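Glycosylation Associate Protein 1 (Streptococcus agalactiae serotype V, PDB 6OYC) probably acts in the accessory Sec system, in complex with its Gap partner proteins, supporting glycosylation and secretion, with a GT-B-like fold that suggests sugar binding. Local coordinates at residues P448-I453 and Y465-I470. Residues are numbered along the deposited sequence; the frame is centred on the assembly and turned at random.
Sequences PQINTI and YIIEEI
The edge of the six-stranded parallel sheet in the C-terminal Rossmann-like half of this GT-B-type protein is built where Q449, I450 and N451 meet Y465, I466 and I467. Parallel pairing is evident from the bridges of I450 with Y465 and N451 with I466, and from three backbone hydrogen bonds: Y465 N to Q449 O (3.0 Å), N451 N to Y465 O (3.2 Å) and I467 N to N451 O (2.9 Å). The last is the straightest at its acceptor, with a C=O...N angle of 165°. Y465 O and N451 O each take one N-H hydrogen bond and one weaker CA-H...O contact, the latter from I450 and I466 respectively.

On the face carrying I450 and Y465, the I450 side chain crosses that of I467 at about a right angle, with CG2 to CG2 at 3.9 Å. With CG1 anti to the carbonyl carbon (chi1 -63°), I450 CG2 is left trans to the backbone N and lies 3.5 Å from Y465 O. Beyond the paired strands, T452 CG2 meets I467 CG1 at 3.6 Å, while T452 OG1 is hydrogen-bonded to I430 O. On the other face, I466 CD1 reaches I453 O at 3.8 Å.

N451 ND2 is hydrogen-bonded to D429 O. Helix 473-481 packs through A476 against I450, Y465 and I467, and strand 426-428 flanks 449-451 across from the outermost strand 464-466.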
# COMPACT_ATOMS: atom_id res chain seq x y z
N PRO A 448 3.52 -9.76 19.88
CA PRO A 448 2.68 -8.94 20.76
C PRO A 448 3.05 -7.46 20.66
O PRO A 448 4.20 -7.10 20.41
CB PRO A 448 2.99 -9.51 22.16
CG PRO A 448 4.45 -9.97 22.04
CD PRO A 448 4.57 -10.50 20.61
N GLN A 449 2.04 -6.61 20.88
CA GLN A 449 2.20 -5.17 20.69
C GLN A 449 1.97 -4.39 21.98
O GLN A 449 1.00 -4.63 22.68
CB GLN A 449 1.22 -4.63 19.65
CG GLN A 449 1.32 -5.28 18.32
CD GLN A 449 0.11 -4.98 17.48
OE1 GLN A 449 -0.10 -3.83 17.06
NE2 GLN A 449 -0.71 -5.99 17.24
N ILE A 450 2.83 -3.42 22.25
CA ILE A 450 2.64 -2.52 23.39
C ILE A 450 2.17 -1.17 22.86
O ILE A 450 2.89 -0.51 22.10
CB ILE A 450 3.91 -2.37 24.24
CG1 ILE A 450 4.33 -3.71 24.85
CG2 ILE A 450 3.68 -1.32 25.33
CD1 ILE A 450 5.63 -3.63 25.63
N ASN A 451 0.98 -0.75 23.29
CA ASN A 451 0.38 0.53 22.94
C ASN A 451 0.07 1.31 24.21
O ASN A 451 0.04 0.76 25.31
CB ASN A 451 -0.90 0.33 22.10
CG ASN A 451 -0.69 -0.62 20.91
OD1 ASN A 451 -1.42 -1.59 20.75
ND2 ASN A 451 0.31 -0.34 20.08
N THR A 452 -0.17 2.61 24.07
CA THR A 452 -0.72 3.41 25.16
C THR A 452 -2.21 3.66 25.01
O THR A 452 -2.78 4.38 25.83
CB THR A 452 -0.01 4.77 25.25
OG1 THR A 452 -0.04 5.41 23.97
CG2 THR A 452 1.40 4.60 25.71
N ILE A 453 -2.85 3.12 23.98
CA ILE A 453 -4.26 3.35 23.73
C ILE A 453 -4.92 2.03 23.38
O ILE A 453 -4.27 1.07 22.97
CB ILE A 453 -4.49 4.36 22.59
CG1 ILE A 453 -4.21 3.69 21.24
CG2 ILE A 453 -3.60 5.58 22.76
CD1 ILE A 453 -4.34 4.60 20.05
N TYR A 465 -0.11 -5.42 25.32
CA TYR A 465 -0.11 -4.82 26.65
C TYR A 465 -0.27 -3.32 26.49
O TYR A 465 0.51 -2.68 25.77
CB TYR A 465 1.18 -5.16 27.40
CG TYR A 465 1.11 -4.94 28.90
CD1 TYR A 465 1.20 -3.65 29.43
CD2 TYR A 465 0.98 -6.01 29.78
CE1 TYR A 465 1.16 -3.44 30.81
CE2 TYR A 465 0.93 -5.81 31.16
CZ TYR A 465 1.02 -4.52 31.67
OH TYR A 465 0.97 -4.32 33.03
N ILE A 466 -1.28 -2.77 27.15
CA ILE A 466 -1.57 -1.35 27.10
C ILE A 466 -1.01 -0.70 28.37
O ILE A 466 -1.44 -1.02 29.48
CB ILE A 466 -3.08 -1.09 26.97
CG1 ILE A 466 -3.64 -1.87 25.77
CG2 ILE A 466 -3.36 0.39 26.80
CD1 ILE A 466 -5.11 -1.60 25.51
N ILE A 467 -0.04 0.19 28.20
CA ILE A 467 0.58 0.89 29.31
C ILE A 467 -0.11 2.23 29.50
O ILE A 467 -0.48 2.91 28.53
CB ILE A 467 2.10 1.05 29.11
CG1 ILE A 467 2.40 1.88 27.87
CG2 ILE A 467 2.78 -0.30 28.98
CD1 ILE A 467 3.86 2.21 27.70
N GLU A 468 -0.32 2.61 30.77
CA GLU A 468 -0.90 3.90 31.10
C GLU A 468 0.16 5.00 31.10
O GLU A 468 -0.17 6.16 30.84
CB GLU A 468 -1.58 3.85 32.47
CG GLU A 468 -2.83 2.98 32.52
CD GLU A 468 -2.90 2.10 33.77
OE1 GLU A 468 -4.01 1.63 34.12
OE2 GLU A 468 -1.84 1.89 34.41
N GLU A 469 1.41 4.65 31.38
CA GLU A 469 2.50 5.61 31.36
C GLU A 469 3.72 4.92 30.76
O GLU A 469 3.81 3.69 30.74
CB GLU A 469 2.82 6.13 32.77
CG GLU A 469 3.42 7.53 32.81
CD GLU A 469 3.93 7.90 34.19
OE1 GLU A 469 4.31 6.99 34.96
OE2 GLU A 469 3.97 9.12 34.52
N ILE A 470 4.66 5.72 30.26
CA ILE A 470 5.79 5.15 29.55
C ILE A 470 6.66 4.30 30.49
O ILE A 470 7.15 3.24 30.09
CB ILE A 470 6.60 6.26 28.85
CG1 ILE A 470 5.79 6.79 27.66
CG2 ILE A 470 7.95 5.73 28.38
CD1 ILE A 470 6.41 7.98 26.95